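Local coordinates for protein myosin-I heavy chain (Dictyostelium discoideum, PDB 5EJR) that is an actin-based motor with ATPase activity that takes part in the early steps of phagocytosis and in adhesion, here represented by a MyTH4-FERM region of its tail, at residues K126-I131 against P164-L169; K222-N227 against T236-R241. One frame throughout, in Å; residues are numbered along the deposited sequence.

The two contacts lie in neighbouring domains of the myosin VII tail and come one after the other along the chain. Interaction 1 joins helices 121-137 and 164-178 within the MyTH4 domain. Interaction 2 joins strand 221-225 to helix 232-243 in the ubiquitin-like part of the FERM domain. They share no helix or strand. Their centres are 28 Å apart, and their nearest atoms are about 14 Å apart, so they do not touch. Helix 194-205 follows interaction 1 in the chain, packs against it, and precedes the first strand of the ubiquitin-like fold. Interaction 1 is buried within its domain, and interaction 2 is partly buried within the ubiquitin-like part.

Interaction 1: K126-I131 against P164-L169; sequences KGFELI and PQLASL
L169, which packs on F128, gives its backbone N to Q165 O, and this oxygen is gripped by three donors. S168 N and S168 OG are the other two. The hydroxyl bond is the shortest of them, with S168 OG 2.7 Å from Q165 O. It lies in the carbonyl plane, on a lone pair, with a C=O...donor angle of 135°. These bonds tie Q165 to S168 and L169.

Across the contact the meeting is apolar. With chi1 at 170°, L169 carries CG away from its backbone N, which puts CG and CD2 against F128 CB. L169 CD2 is 3.9 Å from F128 CB. L169 CG lies at the same distance from that CB, so the branch point and one methyl both rest on the root of the phenylalanine. L169 CD2 also comes to 4.2 Å from E129 CG. The F128 ring is met by L166. The two side chains cross at about a right angle, and L166 CD1 approaches F128 CD2 obliquely at 4.1 Å.

This is helix-to-helix packing in the core of the MyTH4 domain, an all-helical bundle. The segment axes run nearly parallel, 23° apart, with a closest approach of 10.5 Å. Helix 142-159 comes between the two helices in the sequence and adds L152 and R155 around F128, and I159 beside L166. F200 and L204 of helix 194-205 also touch L169. F200 touches E129 as well. Only the aliphatic part of E129 serves this contact. Its carboxylate is buried but not left without a partner: OE1 forms a salt bridge with R201 on helix 194-205, which probably favours the charged form of the acid.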
ATOM      1  N   LYS A 126      20.293  -8.585  14.605  1.00 36.78           N
ATOM      2  CA  LYS A 126      19.921  -7.803  13.425  1.00 36.12           C
ATOM      3  C   LYS A 126      20.196  -8.611  12.152  1.00 37.84           C
ATOM      4  O   LYS A 126      19.456  -8.500  11.170  1.00 35.83           O
ATOM      5  CB  LYS A 126      20.691  -6.468  13.397  1.00 38.37           C
ATOM      6  CG  LYS A 126      20.081  -5.384  14.282  1.00 37.56           C
ATOM      7  CD  LYS A 126      21.055  -4.229  14.455  1.00 44.29           C
ATOM      8  CE  LYS A 126      20.505  -3.088  15.267  1.00 58.23           C
ATOM      9  NZ  LYS A 126      21.418  -1.909  15.227  1.00 65.13           N
ATOM     10  N   GLY A 127      21.254  -9.429  12.200  1.00 34.76           N
ATOM     11  CA  GLY A 127      21.624 -10.337  11.128  1.00 33.86           C
ATOM     12  C   GLY A 127      20.547 -11.380  10.979  1.00 35.17           C
ATOM     13  O   GLY A 127      20.118 -11.669   9.858  1.00 34.35           O
ATOM     14  N   PHE A 128      20.038 -11.903  12.115  1.00 30.07           N
ATOM     15  CA  PHE A 128      18.923 -12.852  12.050  1.00 30.19           C
ATOM     16  C   PHE A 128      17.587 -12.181  11.647  1.00 33.42           C
ATOM     17  O   PHE A 128      16.766 -12.828  10.996  1.00 32.07           O
ATOM     18  CB  PHE A 128      18.779 -13.664  13.344  1.00 31.76           C
ATOM     19  CG  PHE A 128      19.838 -14.734  13.493  1.00 32.47           C
ATOM     20  CD1 PHE A 128      19.907 -15.798  12.604  1.00 33.97           C
ATOM     21  CD2 PHE A 128      20.768 -14.675  14.525  1.00 34.28           C
ATOM     22  CE1 PHE A 128      20.901 -16.776  12.733  1.00 35.85           C
ATOM     23  CE2 PHE A 128      21.756 -15.658  14.657  1.00 37.19           C
ATOM     24  CZ  PHE A 128      21.817 -16.700  13.759  1.00 35.14           C
ATOM     25  N   GLU A 129      17.387 -10.894  12.013  1.00 31.26           N
ATOM     26  CA  GLU A 129      16.182 -10.118  11.631  1.00 30.65           C
ATOM     27  C   GLU A 129      16.134  -9.990  10.097  1.00 33.68           C
ATOM     28  O   GLU A 129      15.064 -10.129   9.484  1.00 33.12           O
ATOM     29  CB  GLU A 129      16.215  -8.716  12.257  1.00 32.39           C
ATOM     30  CG  GLU A 129      15.900  -8.705  13.745  1.00 43.46           C
ATOM     31  CD  GLU A 129      16.000  -7.351  14.415  1.00 57.67           C
ATOM     32  OE1 GLU A 129      16.816  -6.518  13.958  1.00 61.59           O
ATOM     33  OE2 GLU A 129      15.285  -7.132  15.417  1.00 48.04           O
ATOM     34  N   LEU A 130      17.317  -9.785   9.483  1.00 29.70           N
ATOM     35  CA  LEU A 130      17.475  -9.712   8.029  1.00 29.22           C
ATOM     36  C   LEU A 130      17.124 -11.057   7.409  1.00 31.91           C
ATOM     37  O   LEU A 130      16.405 -11.076   6.423  1.00 30.81           O
ATOM     38  CB  LEU A 130      18.901  -9.248   7.646  1.00 29.28           C
ATOM     39  CG  LEU A 130      19.338  -9.348   6.159  1.00 34.45           C
ATOM     40  CD1 LEU A 130      18.423  -8.548   5.239  1.00 33.59           C
ATOM     41  CD2 LEU A 130      20.741  -8.851   5.995  1.00 38.27           C
ATOM     42  N   ILE A 131      17.546 -12.179   8.023  1.00 29.56           N
ATOM     43  CA  ILE A 131      17.222 -13.519   7.509  1.00 29.20           C
ATOM     44  C   ILE A 131      15.700 -13.723   7.516  1.00 33.72           C
ATOM     45  O   ILE A 131      15.137 -14.281   6.563  1.00 32.67           O
ATOM     46  CB  ILE A 131      17.984 -14.627   8.280  1.00 32.01           C
ATOM     47  CG1 ILE A 131      19.501 -14.555   7.958  1.00 31.77           C
ATOM     48  CG2 ILE A 131      17.418 -16.006   7.967  1.00 33.28           C
ATOM     49  CD1 ILE A 131      20.440 -15.313   8.934  1.00 35.12           C
ATOM     50  N   PRO A 164      16.932 -17.765  24.946  1.00 58.96           N
ATOM     51  CA  PRO A 164      15.657 -18.280  24.396  1.00 58.06           C
ATOM     52  C   PRO A 164      14.894 -17.293  23.498  1.00 59.26           C
ATOM     53  O   PRO A 164      14.117 -17.734  22.654  1.00 56.47           O
ATOM     54  CB  PRO A 164      14.860 -18.696  25.638  1.00 60.47           C
ATOM     55  CG  PRO A 164      15.406 -17.857  26.735  1.00 65.86           C
ATOM     56  CD  PRO A 164      16.854 -17.586  26.413  1.00 61.50           C
ATOM     57  N   GLN A 165      15.136 -15.975  23.667  1.00 56.37           N
ATOM     58  CA  GLN A 165      14.538 -14.916  22.848  1.00 55.40           C
ATOM     59  C   GLN A 165      15.155 -15.004  21.449  1.00 56.08           C
ATOM     60  O   GLN A 165      14.427 -15.163  20.460  1.00 55.70           O
ATOM     61  CB  GLN A 165      14.795 -13.527  23.475  1.00 57.56           C
ATOM     62  CG  GLN A 165      14.171 -12.349  22.724  1.00 74.86           C
ATOM     63  CD  GLN A 165      12.746 -12.096  23.146  1.00 93.12           C
ATOM     64  OE1 GLN A 165      12.478 -11.367  24.109  1.00 88.09           O
ATOM     65  NE2 GLN A 165      11.801 -12.689  22.428  1.00 83.34           N
ATOM     66  N   LEU A 166      16.495 -14.957  21.375  1.00 51.23           N
ATOM     67  CA  LEU A 166      17.237 -15.069  20.120  1.00 49.98           C
ATOM     68  C   LEU A 166      16.922 -16.424  19.452  1.00 51.78           C
ATOM     69  O   LEU A 166      16.906 -16.496  18.224  1.00 51.80           O
ATOM     70  CB  LEU A 166      18.741 -14.865  20.377  1.00 50.88           C
ATOM     71  CG  LEU A 166      19.731 -15.041  19.214  1.00 56.06           C
ATOM     72  CD1 LEU A 166      19.904 -13.742  18.425  1.00 56.76           C
ATOM     73  CD2 LEU A 166      21.086 -15.480  19.736  1.00 58.50           C
ATOM     74  N   ALA A 167      16.577 -17.454  20.257  1.00 46.49           N
ATOM     75  CA  ALA A 167      16.190 -18.779  19.757  1.00 45.85           C
ATOM     76  C   ALA A 167      14.812 -18.745  19.112  1.00 46.71           C
ATOM     77  O   ALA A 167      14.563 -19.525  18.198  1.00 45.55           O
ATOM     78  CB  ALA A 167      16.203 -19.798  20.886  1.00 47.72           C
ATOM     79  N   SER A 168      13.910 -17.861  19.594  1.00 41.38           N
ATOM     80  CA  SER A 168      12.561 -17.739  19.053  1.00 40.06           C
ATOM     81  C   SER A 168      12.617 -17.032  17.696  1.00 41.89           C
ATOM     82  O   SER A 168      11.836 -17.359  16.803  1.00 41.78           O
ATOM     83  CB  SER A 168      11.630 -17.028  20.035  1.00 44.22           C
ATOM     84  OG  SER A 168      11.831 -15.626  20.101  1.00 50.58           O
ATOM     85  N   LEU A 169      13.583 -16.106  17.544  1.00 37.14           N
ATOM     86  CA  LEU A 169      13.865 -15.364  16.322  1.00 35.80           C
ATOM     87  C   LEU A 169      14.419 -16.303  15.241  1.00 37.54           C
ATOM     88  O   LEU A 169      14.059 -16.143  14.080  1.00 35.87           O
ATOM     89  CB  LEU A 169      14.828 -14.199  16.613  1.00 35.74           C
ATOM     90  CG  LEU A 169      15.458 -13.415  15.434  1.00 39.31           C
ATOM     91  CD1 LEU A 169      14.394 -12.874  14.435  1.00 38.85           C
ATOM     92  CD2 LEU A 169      16.269 -12.262  15.955  1.00 39.82           C
TER

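Interaction 2: K222-N227 against T236-R241; sequences KLAKIN and TDTVCR
V239 touches A224 and K222 through its CG1 methyl and has the most surface buried in this contact. V239 CB lies 4.3 Å from K222 CB and 4.9 Å from A224 CB. The closest approach is made by CG1, which is set anti to the carbonyl carbon (chi1 -75°). V239 CG1 lies 3.6 Å from A224 CB. It is also 3.8 Å from K222 CB, so this one methyl touches two strand residues that are two positions apart. The other methyl, V239 CG2, is turned away from A224, with 5.4 Å between it and A224 CB.

T238 reaches A224 from the preceding position on the helix. T238 OG1 is 3.7 Å from A224 CB, a plain van der Waals contact. The polar need of this hydroxyl is met within its own helix, by a hydrogen bond with I235 O. K222 contributes its CB alone; the chain then bends at chi2 and carries the amine away from the helix. A polar tie between strand and helix comes from L223 O, which accepts a hydrogen bond from Q242 NE2 on helix 232-243.

The strand and helix axes pass 8.0 Å apart at 138°. A hairpin followed by a helix laid over it is the start of the ubiquitin-like beta-grasp fold of the FERM domain. V239 also touches I214 of strand 211-215, the hairpin partner of 221-225. T236 and C240 of the same helix pack on I255 and F253 of strand 253-259. Helix 232-243 thus touches both the hairpin and the strand that follows it, as expected for a helix lying across the face of a beta-grasp sheet.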
ATOM      1  N   LYS A 222      -9.982   3.400  13.473  1.00 28.65           N
ATOM      2  CA  LYS A 222     -10.104   2.002  13.883  1.00 27.06           C
ATOM      3  C   LYS A 222      -8.739   1.333  13.751  1.00 34.75           C
ATOM      4  O   LYS A 222      -7.948   1.682  12.867  1.00 33.59           O
ATOM      5  CB  LYS A 222     -11.176   1.226  13.079  1.00 27.08           C
ATOM      6  CG  LYS A 222     -12.627   1.562  13.443  1.00 33.56           C
ATOM      7  CD  LYS A 222     -13.084   0.912  14.745  1.00 29.09           C
ATOM      8  CE  LYS A 222     -14.405   1.449  15.233  1.00 34.14           C
ATOM      9  NZ  LYS A 222     -14.876   0.723  16.445  1.00 43.81           N
ATOM     10  N   LEU A 223      -8.443   0.416  14.666  1.00 34.02           N
ATOM     11  CA  LEU A 223      -7.187  -0.304  14.639  1.00 35.59           C
ATOM     12  C   LEU A 223      -7.467  -1.653  14.032  1.00 39.66           C
ATOM     13  O   LEU A 223      -8.313  -2.390  14.537  1.00 41.90           O
ATOM     14  CB  LEU A 223      -6.565  -0.417  16.049  1.00 36.62           C
ATOM     15  CG  LEU A 223      -6.138   0.903  16.710  1.00 41.80           C
ATOM     16  CD1 LEU A 223      -5.731   0.678  18.151  1.00 42.98           C
ATOM     17  CD2 LEU A 223      -5.007   1.573  15.954  1.00 44.28           C
ATOM     18  N   ALA A 224      -6.820  -1.944  12.899  1.00 33.11           N
ATOM     19  CA  ALA A 224      -7.010  -3.206  12.195  1.00 32.02           C
ATOM     20  C   ALA A 224      -5.852  -4.154  12.438  1.00 32.47           C
ATOM     21  O   ALA A 224      -4.703  -3.736  12.346  1.00 29.65           O
ATOM     22  CB  ALA A 224      -7.134  -2.941  10.704  1.00 32.52           C
ATOM     23  N   LYS A 225      -6.146  -5.442  12.649  1.00 32.18           N
ATOM     24  CA  LYS A 225      -5.113  -6.480  12.825  1.00 34.07           C
ATOM     25  C   LYS A 225      -4.378  -6.655  11.486  1.00 39.19           C
ATOM     26  O   LYS A 225      -5.017  -6.728  10.428  1.00 38.07           O
ATOM     27  CB  LYS A 225      -5.729  -7.808  13.285  1.00 37.26           C
ATOM     28  CG  LYS A 225      -6.162  -7.809  14.749  1.00 55.71           C
ATOM     29  CD  LYS A 225      -7.164  -8.934  15.061  1.00 68.94           C
ATOM     30  CE  LYS A 225      -6.520 -10.260  15.408  1.00 83.54           C
ATOM     31  NZ  LYS A 225      -7.525 -11.350  15.541  1.00 91.35           N
ATOM     32  N   ILE A 226      -3.040  -6.650  11.538  1.00 36.71           N
ATOM     33  CA  ILE A 226      -2.160  -6.703  10.365  1.00 36.15           C
ATOM     34  C   ILE A 226      -1.118  -7.824  10.492  1.00 41.66           C
ATOM     35  O   ILE A 226      -0.473  -7.957  11.526  1.00 43.25           O
ATOM     36  CB  ILE A 226      -1.530  -5.281  10.143  1.00 38.57           C
ATOM     37  CG1 ILE A 226      -0.812  -5.124   8.803  1.00 38.90           C
ATOM     38  CG2 ILE A 226      -0.609  -4.840  11.272  1.00 39.64           C
ATOM     39  CD1 ILE A 226      -0.317  -3.654   8.554  1.00 40.80           C
ATOM     40  N   ASN A 227      -0.999  -8.647   9.463  1.00 37.23           N
ATOM     41  CA  ASN A 227      -0.008  -9.720   9.391  1.00 36.40           C
ATOM     42  C   ASN A 227       0.868  -9.408   8.172  1.00 37.53           C
ATOM     43  O   ASN A 227       0.502  -8.551   7.365  1.00 35.69           O
ATOM     44  CB  ASN A 227      -0.674 -11.089   9.216  1.00 40.97           C
ATOM     45  CG  ASN A 227      -1.942 -11.309  10.011  1.00 81.37           C
ATOM     46  OD1 ASN A 227      -2.084 -10.871  11.163  1.00 81.74           O
ATOM     47  ND2 ASN A 227      -2.891 -12.017   9.412  1.00 73.94           N
ATOM     48  N   THR A 236      -9.705  -3.662   4.666  1.00 19.89           N
ATOM     49  CA  THR A 236     -10.943  -2.913   4.406  1.00 19.50           C
ATOM     50  C   THR A 236     -12.098  -3.692   5.048  1.00 22.66           C
ATOM     51  O   THR A 236     -12.911  -3.098   5.747  1.00 22.69           O
ATOM     52  CB  THR A 236     -11.194  -2.698   2.888  1.00 27.72           C
ATOM     53  OG1 THR A 236     -10.077  -2.025   2.294  1.00 22.63           O
ATOM     54  CG2 THR A 236     -12.444  -1.875   2.627  1.00 25.38           C
ATOM     55  N   ASP A 237     -12.131  -5.018   4.850  1.00 20.58           N
ATOM     56  CA  ASP A 237     -13.163  -5.893   5.410  1.00 21.80           C
ATOM     57  C   ASP A 237     -13.239  -5.843   6.936  1.00 27.44           C
ATOM     58  O   ASP A 237     -14.334  -5.700   7.494  1.00 26.07           O
ATOM     59  CB  ASP A 237     -12.958  -7.326   4.922  1.00 24.05           C
ATOM     60  CG  ASP A 237     -13.361  -7.530   3.482  1.00 42.15           C
ATOM     61  OD1 ASP A 237     -13.584  -6.515   2.774  1.00 39.88           O
ATOM     62  OD2 ASP A 237     -13.445  -8.702   3.053  1.00 54.76           O
ATOM     63  N   THR A 238     -12.076  -5.901   7.606  1.00 25.30           N
ATOM     64  CA  THR A 238     -12.011  -5.884   9.065  1.00 25.45           C
ATOM     65  C   THR A 238     -12.407  -4.523   9.640  1.00 25.86           C
ATOM     66  O   THR A 238     -13.270  -4.487  10.513  1.00 24.73           O
ATOM     67  CB  THR A 238     -10.633  -6.386   9.593  1.00 38.21           C
ATOM     68  OG1 THR A 238      -9.614  -5.404   9.362  1.00 36.81           O
ATOM     69  CG2 THR A 238     -10.219  -7.727   8.990  1.00 38.52           C
ATOM     70  N   VAL A 239     -11.823  -3.403   9.154  1.00 22.30           N
ATOM     71  CA  VAL A 239     -12.200  -2.095   9.725  1.00 22.24           C
ATOM     72  C   VAL A 239     -13.663  -1.767   9.495  1.00 25.37           C
ATOM     73  O   VAL A 239     -14.268  -1.113  10.331  1.00 26.23           O
ATOM     74  CB  VAL A 239     -11.327  -0.874   9.376  1.00 26.04           C
ATOM     75  CG1 VAL A 239     -10.017  -0.887  10.129  1.00 26.14           C
ATOM     76  CG2 VAL A 239     -11.149  -0.684   7.863  1.00 25.64           C
ATOM     77  N   CYS A 240     -14.214  -2.180   8.343  1.00 22.53           N
ATOM     78  CA  CYS A 240     -15.612  -1.918   8.017  1.00 21.14           C
ATOM     79  C   CYS A 240     -16.547  -2.683   8.939  1.00 24.13           C
ATOM     80  O   CYS A 240     -17.530  -2.108   9.382  1.00 24.06           O
ATOM     81  CB  CYS A 240     -15.895  -2.165   6.539  1.00 20.31           C
ATOM     82  SG  CYS A 240     -15.211  -0.871   5.462  1.00 24.05           S
ATOM     83  N   ARG A 241     -16.197  -3.948   9.283  1.00 23.75           N
ATOM     84  CA  ARG A 241     -16.925  -4.779  10.250  1.00 25.51           C
ATOM     85  C   ARG A 241     -16.862  -4.143  11.650  1.00 32.05           C
ATOM     86  O   ARG A 241     -17.886  -4.077  12.327  1.00 32.16           O
ATOM     87  CB  ARG A 241     -16.359  -6.198  10.306  1.00 26.87           C
ATOM     88  CG  ARG A 241     -17.029  -7.168   9.358  1.00 40.71           C
ATOM     89  CD  ARG A 241     -16.243  -8.462   9.207  1.00 51.41           C
ATOM     90  NE  ARG A 241     -16.714  -9.263   8.071  1.00 67.55           N
ATOM     91  CZ  ARG A 241     -16.398  -9.038   6.795  1.00 80.41           C
ATOM     92  NH1 ARG A 241     -15.618  -8.021   6.467  1.00 68.74           N
ATOM     93  NH2 ARG A 241     -16.881  -9.819   5.839  1.00 65.31           N
TER